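Local coordinates for protein beta-lactamase (Burkholderia cenocepacia, PDB 5E2G) that probably hydrolyses beta-lactams to substituted beta-amino acids, as a class C beta-lactamase family member that may also act as a D-alanine carboxypeptidase, at residues 64-69 / 267-272; 148-153 / 217-222; 321-326 / 334-339. All coordinates share one frame; numbering follows the deposited sequence.

In the fold
After helix 3-21 the chain lays down strand 25-32 and the edge strand 35-42 of the large antiparallel sheet, then enters helix 64-77. Contact 1 closes a loop of almost 200 residues by returning to this helix at 267-272, between strands 263-265 and 270-273 of that sheet. Within that loop lies contact 2, which brings 148-153 together with 217-222, joining the start of helix 150-164 to the short helix 216-220. Contacts 1 and 2 touch through Thr68 and Pro218 and through Ser64 and Val222. Contact 3 follows in series as a short hairpin, 321-326 with 334-339, in the same sheet; Trp269 of contact 1 packs on its Phe326 and Val324.

Contact 1 of 3, residues 64-69 / 267-272; sequences SKTLTA and LIWEQY
Thr66 and Ile268 bring their CA atoms within 5.7 Å where helix 64-77 meets the loop leading into strand 270-273, and Ala69 faces Leu267 one turn on. At Ile268 the backbone has a positive phi (70°) and bends as a classic gamma turn, with a weak bond from Trp269 N to Leu267 O. Ile268 points at the helix, while Leu267 and Trp269 leave to the side and reach it with their ends. Thr66 CG2 stands almost on the normal of the six-membered ring of Trp269, 3.5 Å from its centroid, a CH-pi contact. Threonine suits the place because its methyl meets the indole while OG1 is hydrogen-bonded to Val63 O, three residues back. In penicillin-recognising serine hydrolases this helix carries the SxxK motif, consistent here with Ser62 and Lys65. Lys65 lends the contact its aliphatic root, CB lying 3.6 Å from Ile268 CG2. Beyond CG the chain runs extended to NZ, which makes weak hydrogen bonds with Ser62 OG and Asn150 OD1. The small methyl of Ala69 lets the loop come close: CB lies 3.6 Å from Ile268 CG1 and 3.9 Å from Leu267 CG. His254 and Phe326 meet the indole edge-to-face.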
ATOM      1  N   SER A  64       0.215   1.988   2.690  1.00 17.28           N
ATOM      2  CA  SER A  64      -0.666   1.853   3.847  1.00 17.38           C
ATOM      3  C   SER A  64      -2.012   1.262   3.454  1.00 13.95           C
ATOM      4  O   SER A  64      -2.566   0.427   4.170  1.00 15.09           O
ATOM      5  CB  SER A  64      -0.878   3.218   4.510  1.00 18.10           C
ATOM      6  OG  SER A  64       0.340   3.826   4.893  1.00 16.54           O
ATOM      7  N   LYS A  65      -2.542   1.670   2.303  1.00 14.59           N
ATOM      8  CA  LYS A  65      -3.859   1.221   1.868  1.00 17.03           C
ATOM      9  C   LYS A  65      -3.927  -0.287   1.634  1.00 14.05           C
ATOM     10  O   LYS A  65      -5.024  -0.852   1.650  1.00 13.05           O
ATOM     11  CB  LYS A  65      -4.255   1.961   0.596  1.00 20.43           C
ATOM     12  CG  LYS A  65      -4.017   3.459   0.640  1.00 27.06           C
ATOM     13  CD  LYS A  65      -4.079   4.069  -0.768  1.00 35.28           C
ATOM     14  CE  LYS A  65      -3.991   5.604  -0.734  1.00 39.51           C
ATOM     15  NZ  LYS A  65      -4.144   6.202  -2.093  1.00 38.02           N
ATOM     16  N   THR A  66      -2.794  -0.959   1.406  1.00 13.32           N
ATOM     17  CA  THR A  66      -2.857  -2.411   1.289  1.00 14.41           C
ATOM     18  C   THR A  66      -3.205  -3.052   2.625  1.00 17.31           C
ATOM     19  O   THR A  66      -3.884  -4.083   2.653  1.00 17.68           O
ATOM     20  CB  THR A  66      -1.545  -2.992   0.743  1.00 11.37           C
ATOM     21  OG1 THR A  66      -0.463  -2.732   1.639  1.00 11.63           O
ATOM     22  CG2 THR A  66      -1.226  -2.405  -0.627  1.00 18.03           C
ATOM     23  N   LEU A  67      -2.775  -2.445   3.738  1.00 15.18           N
ATOM     24  CA  LEU A  67      -3.106  -2.995   5.049  1.00 15.36           C
ATOM     25  C   LEU A  67      -4.543  -2.684   5.425  1.00 14.22           C
ATOM     26  O   LEU A  67      -5.238  -3.532   5.994  1.00 14.73           O
ATOM     27  CB  LEU A  67      -2.138  -2.453   6.102  1.00 15.79           C
ATOM     28  CG  LEU A  67      -0.712  -2.969   5.887  1.00 19.47           C
ATOM     29  CD1 LEU A  67       0.324  -1.964   6.371  1.00 23.18           C
ATOM     30  CD2 LEU A  67      -0.533  -4.311   6.575  1.00 18.78           C
ATOM     31  N   THR A  68      -5.000  -1.475   5.100  1.00 15.91           N
ATOM     32  CA  THR A  68      -6.411  -1.142   5.252  1.00 17.66           C
ATOM     33  C   THR A  68      -7.294  -2.103   4.462  1.00 16.37           C
ATOM     34  O   THR A  68      -8.304  -2.596   4.974  1.00 15.35           O
ATOM     35  CB  THR A  68      -6.648   0.298   4.805  1.00 19.99           C
ATOM     36  OG1 THR A  68      -5.806   1.175   5.563  1.00 22.46           O
ATOM     37  CG2 THR A  68      -8.093   0.686   5.026  1.00 22.36           C
ATOM     38  N   ALA A  69      -6.927  -2.382   3.206  1.00 15.15           N
ATOM     39  CA  ALA A  69      -7.693  -3.332   2.403  1.00 13.98           C
ATOM     40  C   ALA A  69      -7.735  -4.705   3.061  1.00 15.07           C
ATOM     41  O   ALA A  69      -8.764  -5.386   3.028  1.00 14.42           O
ATOM     42  CB  ALA A  69      -7.093  -3.433   1.002  1.00 12.70           C
ATOM     43  N   LEU A 267      -8.239  -5.307  -4.655  1.00 11.81           N
ATOM     44  CA  LEU A 267      -8.593  -4.439  -3.536  1.00 11.22           C
ATOM     45  C   LEU A 267      -7.313  -3.730  -3.131  1.00 11.18           C
ATOM     46  O   LEU A 267      -6.477  -4.288  -2.416  1.00 14.35           O
ATOM     47  CB  LEU A 267      -9.202  -5.223  -2.381  1.00 16.05           C
ATOM     48  CG  LEU A 267      -9.977  -4.334  -1.401  1.00 13.56           C
ATOM     49  CD1 LEU A 267     -11.184  -3.689  -2.083  1.00 13.87           C
ATOM     50  CD2 LEU A 267     -10.426  -5.107  -0.167  1.00 11.96           C
ATOM     51  N   ILE A 268      -7.154  -2.508  -3.635  1.00 11.20           N
ATOM     52  CA  ILE A 268      -5.982  -1.655  -3.462  1.00 13.99           C
ATOM     53  C   ILE A 268      -4.777  -2.194  -4.226  1.00 12.13           C
ATOM     54  O   ILE A 268      -4.134  -1.441  -4.961  1.00 13.86           O
ATOM     55  CB  ILE A 268      -5.645  -1.430  -1.977  1.00 14.96           C
ATOM     56  CG1 ILE A 268      -6.780  -0.657  -1.296  1.00 12.85           C
ATOM     57  CG2 ILE A 268      -4.320  -0.672  -1.846  1.00 16.86           C
ATOM     58  CD1 ILE A 268      -7.047   0.707  -1.924  1.00 15.31           C
ATOM     59  N   TRP A 269      -4.444  -3.477  -4.059  1.00 11.18           N
ATOM     60  CA  TRP A 269      -3.368  -4.061  -4.854  1.00 15.82           C
ATOM     61  C   TRP A 269      -3.637  -3.892  -6.347  1.00 11.96           C
ATOM     62  O   TRP A 269      -4.781  -3.800  -6.789  1.00 12.01           O
ATOM     63  CB  TRP A 269      -3.201  -5.549  -4.558  1.00 14.75           C
ATOM     64  CG  TRP A 269      -2.702  -5.854  -3.194  1.00 14.13           C
ATOM     65  CD1 TRP A 269      -3.406  -6.421  -2.182  1.00 16.73           C
ATOM     66  CD2 TRP A 269      -1.375  -5.623  -2.687  1.00 14.15           C
ATOM     67  NE1 TRP A 269      -2.605  -6.566  -1.072  1.00 16.34           N
ATOM     68  CE2 TRP A 269      -1.355  -6.080  -1.355  1.00 11.71           C
ATOM     69  CE3 TRP A 269      -0.204  -5.077  -3.234  1.00 14.66           C
ATOM     70  CZ2 TRP A 269      -0.211  -6.007  -0.556  1.00 14.75           C
ATOM     71  CZ3 TRP A 269       0.931  -4.999  -2.442  1.00 17.13           C
ATOM     72  CH2 TRP A 269       0.920  -5.464  -1.113  1.00 17.60           C
ATOM     73  N   GLU A 270      -2.563  -3.859  -7.124  1.00 13.57           N
ATOM     74  CA  GLU A 270      -2.633  -3.764  -8.575  1.00 12.78           C
ATOM     75  C   GLU A 270      -1.783  -4.882  -9.159  1.00 15.03           C
ATOM     76  O   GLU A 270      -0.727  -5.209  -8.612  1.00 14.89           O
ATOM     77  CB  GLU A 270      -2.152  -2.376  -9.035  1.00 16.11           C
ATOM     78  CG  GLU A 270      -2.855  -1.231  -8.283  1.00 15.40           C
ATOM     79  CD  GLU A 270      -2.011   0.033  -8.159  1.00 22.92           C
ATOM     80  OE1 GLU A 270      -0.860   0.041  -8.651  1.00 30.63           O
ATOM     81  OE2 GLU A 270      -2.502   1.022  -7.572  1.00 21.32           O
ATOM     82  N   GLN A 271      -2.245  -5.500 -10.247  1.00 12.49           N
ATOM     83  CA  GLN A 271      -1.586  -6.716 -10.703  1.00 12.00           C
ATOM     84  C   GLN A 271      -1.562  -6.801 -12.218  1.00 15.29           C
ATOM     85  O   GLN A 271      -2.263  -6.068 -12.925  1.00 14.22           O
ATOM     86  CB  GLN A 271      -2.257  -7.966 -10.123  1.00 12.91           C
ATOM     87  CG  GLN A 271      -3.502  -8.358 -10.845  1.00 13.64           C
ATOM     88  CD  GLN A 271      -4.188  -9.562 -10.244  1.00 14.77           C
ATOM     89  OE1 GLN A 271      -4.969 -10.229 -10.916  1.00 17.55           O
ATOM     90  NE2 GLN A 271      -3.916  -9.847  -8.987  1.00 12.02           N
ATOM     91  N   TYR A 272      -0.720  -7.712 -12.703  1.00 13.84           N
ATOM     92  CA  TYR A 272      -0.488  -7.952 -14.120  1.00 13.85           C
ATOM     93  C   TYR A 272      -0.251  -9.442 -14.294  1.00 16.22           C
ATOM     94  O   TYR A 272       0.261 -10.090 -13.373  1.00 20.83           O
ATOM     95  CB  TYR A 272       0.720  -7.148 -14.638  1.00 15.75           C
ATOM     96  CG  TYR A 272       0.646  -5.682 -14.290  1.00 15.22           C
ATOM     97  CD1 TYR A 272       0.059  -4.773 -15.157  1.00 14.70           C
ATOM     98  CD2 TYR A 272       1.128  -5.213 -13.076  1.00 15.83           C
ATOM     99  CE1 TYR A 272      -0.040  -3.436 -14.834  1.00 14.96           C
ATOM    100  CE2 TYR A 272       1.033  -3.873 -12.738  1.00 17.90           C
ATOM    101  CZ  TYR A 272       0.453  -2.988 -13.622  1.00 16.76           C
ATOM    102  OH  TYR A 272       0.355  -1.659 -13.291  1.00 16.17           O
TER

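Contact 2 of 3, residues 148-153 / 217-222; sequences YSNVAI and QPAYGV
Ala219 and Tyr220 lie over one face of the Asn150 amide, and Lys65 NZ lies beyond its oxygen, tilted somewhat to the other side of the plane. Ala219 CB comes from above that plane, displaced past the oxygen, and lies 3.7 Å from Asn150 OD1. On the same side Tyr220 CE1 sits almost straight over Asn150 ND2, at 4.2 Å, the phenol ring being met obliquely. Because the amide N-H bonds lie in their own plane, they are not aimed at the ring, and the approach is plain packing. The phenol hydroxyl is hydrogen-bonded to Gly213 N. CG of Asn150, anti to the carbonyl carbon (chi1 -72°), is carried out from the first turn of helix 150-164 so that one face of the amide turns to Ala219.

One turn on, Ile153, poorly ordered, touches the other helix loosely: its CG2 is 4.4 Å from Ala219 CB and its CG1 is 3.9 Å from Pro218 O. Pro218 CB in turn rests 3.8 Å from Ile153 O. Alanine and proline are compact enough to let the start of one helix meet the short helix 216-220, and Pro218 O accepts from Thr68 OG1 of helix 64-77. Ser149 is the N-cap of helix 150-164, its OG taking a weak bond from Val151 N. Tyr148, Ser149 and Asn150 form a Tyr-x-Asn sequence that fits the second active-site motif of class C enzymes, with Tyr148 OH bonded to Lys313 NZ. Between the two segments, Ala219 and Tyr220 offer Asn150 only carbon atoms, while its amide oxygen is directed, weakly, to Lys65 of the SxxK pattern.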
ATOM      1  N   TYR A 148      -7.160   7.934  -8.857  1.00 33.84           N
ATOM      2  CA  TYR A 148      -6.416   7.800  -7.612  1.00 39.02           C
ATOM      3  C   TYR A 148      -6.794   8.900  -6.627  1.00 37.73           C
ATOM      4  O   TYR A 148      -6.829  10.078  -6.983  1.00 38.36           O
ATOM      5  CB  TYR A 148      -4.921   7.842  -7.901  1.00 49.96           C
ATOM      6  CG  TYR A 148      -4.141   7.014  -6.926  1.00 62.01           C
ATOM      7  CD1 TYR A 148      -4.235   5.629  -6.951  1.00 64.76           C
ATOM      8  CD2 TYR A 148      -3.330   7.609  -5.960  1.00 67.89           C
ATOM      9  CE1 TYR A 148      -3.543   4.853  -6.055  1.00 67.56           C
ATOM     10  CE2 TYR A 148      -2.625   6.837  -5.056  1.00 71.10           C
ATOM     11  CZ  TYR A 148      -2.738   5.456  -5.113  1.00 69.60           C
ATOM     12  OH  TYR A 148      -2.052   4.666  -4.233  1.00 66.36           O
ATOM     13  N   SER A 149      -7.065   8.513  -5.377  1.00 40.47           N
ATOM     14  CA  SER A 149      -7.648   9.431  -4.399  1.00 43.02           C
ATOM     15  C   SER A 149      -7.542   8.909  -2.965  1.00 46.04           C
ATOM     16  O   SER A 149      -7.849   7.741  -2.693  1.00 46.80           O
ATOM     17  CB  SER A 149      -9.119   9.703  -4.753  1.00 39.29           C
ATOM     18  OG  SER A 149      -9.825  10.278  -3.669  1.00 35.41           O
ATOM     19  N   ASN A 150      -7.111   9.776  -2.038  1.00 44.88           N
ATOM     20  CA  ASN A 150      -7.051   9.418  -0.623  1.00 40.70           C
ATOM     21  C   ASN A 150      -8.427   9.401   0.031  1.00 39.49           C
ATOM     22  O   ASN A 150      -8.591   8.780   1.083  1.00 35.39           O
ATOM     23  CB  ASN A 150      -6.147  10.390   0.140  1.00 38.07           C
ATOM     24  CG  ASN A 150      -4.678  10.207  -0.179  1.00 32.61           C
ATOM     25  OD1 ASN A 150      -4.204   9.091  -0.361  1.00 32.03           O
ATOM     26  ND2 ASN A 150      -3.945  11.308  -0.230  1.00 35.90           N
ATOM     27  N   VAL A 151      -9.413  10.074  -0.568  1.00 41.24           N
ATOM     28  CA  VAL A 151     -10.764  10.097  -0.007  1.00 37.43           C
ATOM     29  C   VAL A 151     -11.448   8.741  -0.159  1.00 38.91           C
ATOM     30  O   VAL A 151     -12.218   8.322   0.713  1.00 36.09           O
ATOM     31  CB  VAL A 151     -11.585  11.220  -0.662  1.00 28.79           C
ATOM     32  CG1 VAL A 151     -13.051  11.079  -0.300  1.00 27.68           C
ATOM     33  CG2 VAL A 151     -11.051  12.572  -0.230  1.00 20.65           C
ATOM     34  N   ALA A 152     -11.187   8.038  -1.255  1.00 44.67           N
ATOM     35  CA  ALA A 152     -11.771   6.721  -1.465  1.00 53.90           C
ATOM     36  C   ALA A 152     -11.313   5.749  -0.382  1.00 73.20           C
ATOM     37  O   ALA A 152     -12.116   5.276   0.426  1.00 61.15           O
ATOM     38  CB  ALA A 152     -11.397   6.194  -2.851  1.00 40.31           C
ATOM     39  N   ILE A 153     -10.013   5.457  -0.357  1.00105.12           N
ATOM     40  CA  ILE A 153      -9.476   4.501   0.605  1.00111.31           C
ATOM     41  C   ILE A 153      -9.469   5.075   2.017  1.00113.85           C
ATOM     42  O   ILE A 153      -9.602   4.325   2.994  1.00119.85           O
ATOM     43  CB  ILE A 153      -8.073   4.067   0.161  1.00115.82           C
ATOM     44  CG1 ILE A 153      -7.364   3.307   1.283  1.00117.60           C
ATOM     45  CG2 ILE A 153      -7.285   5.288  -0.286  1.00118.24           C
ATOM     46  CD1 ILE A 153      -7.932   1.938   1.568  1.00117.65           C
ATOM     47  N   GLN A 217      -4.859   8.234   8.676  1.00 24.84           N
ATOM     48  CA  GLN A 217      -4.448   6.895   9.089  1.00 25.00           C
ATOM     49  C   GLN A 217      -4.770   5.844   8.038  1.00 25.78           C
ATOM     50  O   GLN A 217      -3.875   5.048   7.699  1.00 25.54           O
ATOM     51  CB  GLN A 217      -5.091   6.550  10.433  1.00 28.75           C
ATOM     52  CG  GLN A 217      -5.552   7.756  11.212  1.00 34.85           C
ATOM     53  CD  GLN A 217      -6.243   7.375  12.496  1.00 39.61           C
ATOM     54  OE1 GLN A 217      -7.434   7.063  12.504  1.00 40.84           O
ATOM     55  NE2 GLN A 217      -5.497   7.391  13.596  1.00 44.18           N
ATOM     56  N   PRO A 218      -5.988   5.772   7.481  1.00 25.70           N
ATOM     57  CA  PRO A 218      -6.274   4.679   6.542  1.00 26.99           C
ATOM     58  C   PRO A 218      -5.568   4.825   5.211  1.00 28.86           C
ATOM     59  O   PRO A 218      -5.321   3.811   4.550  1.00 34.80           O
ATOM     60  CB  PRO A 218      -7.803   4.745   6.371  1.00 27.25           C
ATOM     61  CG  PRO A 218      -8.299   5.679   7.414  1.00 26.82           C
ATOM     62  CD  PRO A 218      -7.177   6.627   7.665  1.00 24.00           C
ATOM     63  N   ALA A 219      -5.226   6.043   4.799  1.00 23.36           N
ATOM     64  CA  ALA A 219      -4.712   6.261   3.455  1.00 24.37           C
ATOM     65  C   ALA A 219      -3.190   6.243   3.387  1.00 27.55           C
ATOM     66  O   ALA A 219      -2.628   5.782   2.388  1.00 26.36           O
ATOM     67  CB  ALA A 219      -5.242   7.588   2.904  1.00 25.90           C
ATOM     68  N   TYR A 220      -2.507   6.731   4.422  1.00 28.00           N
ATOM     69  CA  TYR A 220      -1.047   6.824   4.336  1.00 27.09           C
ATOM     70  C   TYR A 220      -0.382   6.864   5.705  1.00 24.60           C
ATOM     71  O   TYR A 220       0.743   7.361   5.801  1.00 29.34           O
ATOM     72  CB  TYR A 220      -0.646   8.065   3.536  1.00 32.06           C
ATOM     73  CG  TYR A 220      -1.302   9.352   4.012  1.00 41.20           C
ATOM     74  CD1 TYR A 220      -2.513   9.777   3.470  1.00 41.87           C
ATOM     75  CD2 TYR A 220      -0.706  10.148   4.997  1.00 47.16           C
ATOM     76  CE1 TYR A 220      -3.120  10.952   3.894  1.00 45.41           C
ATOM     77  CE2 TYR A 220      -1.307  11.336   5.425  1.00 49.40           C
ATOM     78  CZ  TYR A 220      -2.517  11.729   4.865  1.00 48.54           C
ATOM     79  OH  TYR A 220      -3.132  12.893   5.271  1.00 50.28           O
ATOM     80  N   GLY A 221      -1.027   6.372   6.756  1.00 22.30           N
ATOM     81  CA  GLY A 221      -0.545   6.561   8.105  1.00 21.71           C
ATOM     82  C   GLY A 221       0.493   5.581   8.589  1.00 21.13           C
ATOM     83  O   GLY A 221       0.942   5.715   9.729  1.00 20.10           O
ATOM     84  N   VAL A 222       0.906   4.613   7.771  1.00 18.37           N
ATOM     85  CA  VAL A 222       1.779   3.547   8.250  1.00 17.33           C
ATOM     86  C   VAL A 222       3.235   3.992   8.201  1.00 17.05           C
ATOM     87  O   VAL A 222       3.733   4.463   7.168  1.00 17.81           O
ATOM     88  CB  VAL A 222       1.575   2.250   7.450  1.00 17.93           C
ATOM     89  CG1 VAL A 222       2.546   1.204   7.940  1.00 16.48           C
ATOM     90  CG2 VAL A 222       0.152   1.743   7.594  1.00 16.67           C
TER

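Contact 3 of 3, residues 321-326 / 334-339; sequences STYVAF and IVMLAN
With OG1 anti to the carbonyl carbon (chi1 -47°), Thr322 carries its methyl CG2 anti to the backbone N, and Leu337 carries its CG anti to the carbonyl carbon, which lays the two side chains alongside each other in one direction. Thr322 CG2 and Leu337 CD2 meet at 3.5 Å. On the other face Met336, a selenomethionine, bends at chi3 (47°), and its selenium lies at the edge of the Tyr323 ring near the ring plane, with SE 4.3 Å from CD2 of Tyr323. The flexible chain suits a spot beside a rigid ring.

These pairs belong to an antiparallel beta hairpin whose strand axes come within 4.8 Å. Six backbone bonds join the strands, two at each of the hydrogen-bonded pairs Ser321-Ala338, Tyr323-Met336 and Ala325-Ile334; Met336 N to Tyr323 O, for example, measures 2.8 Å. At the non-hydrogen-bonded pair of Thr322 and Leu337, a CA-H...O contact of 3.2 Å from Thr322 CA to Met336 O adds to the ladder. Beta-branched residues suit the extended backbone: Val324 faces Val335, their CG2 atoms 4.4 Å apart, and Ile334 sets its CG2 4.2 Å from CB of the small Ala325.

Both strands lie inside the sheet, 321-327 pairing onward with strand 309-316 and 332-338 with strand 25-32. Tyr323 OH receives bonds from Asn312 ND2 and Trp310 NE1. The face bearing Ser321, Tyr323 and Ile334 packs against helix 344-357, and the face bearing Val324, Val335 and Leu337 against helix 226-235.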
ATOM      1  N   SER A 321       9.939   7.250  -0.359  1.00 24.93           N
ATOM      2  CA  SER A 321       9.548   6.505  -1.552  1.00 21.81           C
ATOM      3  C   SER A 321       9.502   5.013  -1.246  1.00 19.32           C
ATOM      4  O   SER A 321      10.460   4.461  -0.700  1.00 21.89           O
ATOM      5  CB  SER A 321      10.517   6.769  -2.710  1.00 22.71           C
ATOM      6  OG  SER A 321      10.468   8.121  -3.123  1.00 24.42           O
ATOM      7  N   THR A 322       8.404   4.361  -1.633  1.00 16.83           N
ATOM      8  CA  THR A 322       8.154   2.960  -1.326  1.00 18.04           C
ATOM      9  C   THR A 322       7.724   2.212  -2.580  1.00 18.25           C
ATOM     10  O   THR A 322       7.036   2.765  -3.439  1.00 20.40           O
ATOM     11  CB  THR A 322       7.055   2.831  -0.269  1.00 17.84           C
ATOM     12  OG1 THR A 322       7.326   3.748   0.790  1.00 21.74           O
ATOM     13  CG2 THR A 322       6.988   1.417   0.293  1.00 15.77           C
ATOM     14  N   TYR A 323       8.116   0.942  -2.670  1.00 15.66           N
ATOM     15  CA  TYR A 323       7.622   0.050  -3.711  1.00 14.29           C
ATOM     16  C   TYR A 323       7.578  -1.366  -3.167  1.00 14.10           C
ATOM     17  O   TYR A 323       8.491  -1.788  -2.457  1.00 15.59           O
ATOM     18  CB  TYR A 323       8.498   0.086  -4.974  1.00 18.16           C
ATOM     19  CG  TYR A 323       7.933  -0.711  -6.136  1.00 15.20           C
ATOM     20  CD1 TYR A 323       6.691  -0.398  -6.679  1.00 13.96           C
ATOM     21  CD2 TYR A 323       8.640  -1.763  -6.691  1.00 16.80           C
ATOM     22  CE1 TYR A 323       6.162  -1.123  -7.746  1.00 17.61           C
ATOM     23  CE2 TYR A 323       8.125  -2.489  -7.762  1.00 19.47           C
ATOM     24  CZ  TYR A 323       6.885  -2.165  -8.282  1.00 17.56           C
ATOM     25  OH  TYR A 323       6.379  -2.882  -9.337  1.00 18.84           O
ATOM     26  N   VAL A 324       6.526  -2.095  -3.524  1.00 13.62           N
ATOM     27  CA  VAL A 324       6.314  -3.474  -3.107  1.00 13.49           C
ATOM     28  C   VAL A 324       5.881  -4.277  -4.322  1.00 15.41           C
ATOM     29  O   VAL A 324       4.951  -3.874  -5.021  1.00 15.77           O
ATOM     30  CB  VAL A 324       5.236  -3.570  -2.016  1.00 14.84           C
ATOM     31  CG1 VAL A 324       4.959  -5.019  -1.696  1.00 16.60           C
ATOM     32  CG2 VAL A 324       5.652  -2.781  -0.771  1.00 15.57           C
ATOM     33  N   ALA A 325       6.525  -5.417  -4.565  1.00 13.62           N
ATOM     34  CA  ALA A 325       6.126  -6.260  -5.687  1.00 17.21           C
ATOM     35  C   ALA A 325       6.454  -7.711  -5.380  1.00 18.72           C
ATOM     36  O   ALA A 325       7.511  -8.001  -4.817  1.00 19.66           O
ATOM     37  CB  ALA A 325       6.818  -5.835  -6.990  1.00 13.88           C
ATOM     38  N   PHE A 326       5.564  -8.624  -5.764  1.00 13.70           N
ATOM     39  CA  PHE A 326       5.822 -10.030  -5.485  1.00 15.04           C
ATOM     40  C   PHE A 326       5.064 -10.903  -6.477  1.00 14.09           C
ATOM     41  O   PHE A 326       4.142 -10.449  -7.157  1.00 16.00           O
ATOM     42  CB  PHE A 326       5.461 -10.386  -4.033  1.00 14.43           C
ATOM     43  CG  PHE A 326       4.034 -10.111  -3.671  1.00 14.34           C
ATOM     44  CD1 PHE A 326       3.622  -8.830  -3.342  1.00 15.13           C
ATOM     45  CD2 PHE A 326       3.104 -11.136  -3.652  1.00 16.58           C
ATOM     46  CE1 PHE A 326       2.304  -8.577  -3.011  1.00 14.08           C
ATOM     47  CE2 PHE A 326       1.786 -10.886  -3.319  1.00 15.48           C
ATOM     48  CZ  PHE A 326       1.387  -9.607  -2.998  1.00 14.17           C
ATOM     49  N   ILE A 334       9.952  -8.245  -3.342  1.00 18.13           N
ATOM     50  CA  ILE A 334      10.853  -7.153  -2.979  1.00 16.56           C
ATOM     51  C   ILE A 334      10.072  -6.069  -2.245  1.00 19.01           C
ATOM     52  O   ILE A 334       8.900  -5.815  -2.544  1.00 21.70           O
ATOM     53  CB  ILE A 334      11.573  -6.554  -4.211  1.00 18.40           C
ATOM     54  CG1 ILE A 334      12.627  -5.530  -3.784  1.00 19.67           C
ATOM     55  CG2 ILE A 334      10.592  -5.885  -5.141  1.00 17.61           C
ATOM     56  CD1 ILE A 334      13.576  -5.108  -4.902  1.00 20.76           C
ATOM     57  N   VAL A 335      10.738  -5.435  -1.282  1.00 17.56           N
ATOM     58  CA  VAL A 335      10.259  -4.245  -0.590  1.00 16.79           C
ATOM     59  C   VAL A 335      11.350  -3.186  -0.697  1.00 15.96           C
ATOM     60  O   VAL A 335      12.514  -3.467  -0.400  1.00 16.45           O
ATOM     61  CB  VAL A 335       9.930  -4.555   0.885  1.00 18.92           C
ATOM     62  CG1 VAL A 335       9.712  -3.293   1.675  1.00 23.50           C
ATOM     63  CG2 VAL A 335       8.723  -5.462   0.962  1.00 16.82           C
HETATM   64  N   MSE A 336      10.992  -1.989  -1.144  1.00 16.57           N
HETATM   65  CA  MSE A 336      11.972  -0.919  -1.245  1.00 16.26           C
HETATM   66  C   MSE A 336      11.517   0.303  -0.477  1.00 16.23           C
HETATM   67  O   MSE A 336      10.481   0.873  -0.787  1.00 19.86           O
HETATM   68  CB  MSE A 336      12.220  -0.544  -2.702  1.00 28.41           C
HETATM   69  CG  MSE A 336      12.684  -1.695  -3.574  1.00 32.44           C
HETATM   70 SE   MSE A 336      12.687  -1.255  -5.492  0.79 31.18          SE
HETATM   71  CE  MSE A 336      13.594   0.466  -5.401  1.00 28.57           C
ATOM     72  N   LEU A 337      12.290   0.718   0.521  1.00 17.96           N
ATOM     73  CA  LEU A 337      11.957   1.878   1.334  1.00 19.25           C
ATOM     74  C   LEU A 337      13.101   2.870   1.254  1.00 19.16           C
ATOM     75  O   LEU A 337      14.254   2.500   1.470  1.00 21.72           O
ATOM     76  CB  LEU A 337      11.701   1.498   2.795  1.00 19.39           C
ATOM     77  CG  LEU A 337      10.911   0.221   3.065  1.00 20.04           C
ATOM     78  CD1 LEU A 337      10.762   0.018   4.550  1.00 21.36           C
ATOM     79  CD2 LEU A 337       9.567   0.303   2.426  1.00 19.62           C
ATOM     80  N   ALA A 338      12.781   4.122   0.953  1.00 19.76           N
ATOM     81  CA  ALA A 338      13.789   5.160   0.816  1.00 18.97           C
ATOM     82  C   ALA A 338      13.291   6.423   1.494  1.00 19.56           C
ATOM     83  O   ALA A 338      12.120   6.783   1.359  1.00 18.81           O
ATOM     84  CB  ALA A 338      14.107   5.440  -0.655  1.00 18.97           C
ATOM     85  N   ASN A 339      14.179   7.090   2.233  1.00 19.90           N
ATOM     86  CA  ASN A 339      13.809   8.366   2.843  1.00 24.43           C
ATOM     87  C   ASN A 339      14.151   9.539   1.940  1.00 27.04           C
ATOM     88  O   ASN A 339      14.656  10.571   2.385  1.00 28.69           O
ATOM     89  CB  ASN A 339      14.447   8.512   4.224  1.00 20.98           C
ATOM     90  CG  ASN A 339      15.949   8.577   4.175  1.00 29.02           C
ATOM     91  OD1 ASN A 339      16.562   8.186   3.185  1.00 35.47           O
ATOM     92  ND2 ASN A 339      16.560   9.068   5.250  1.00 22.72           N
TER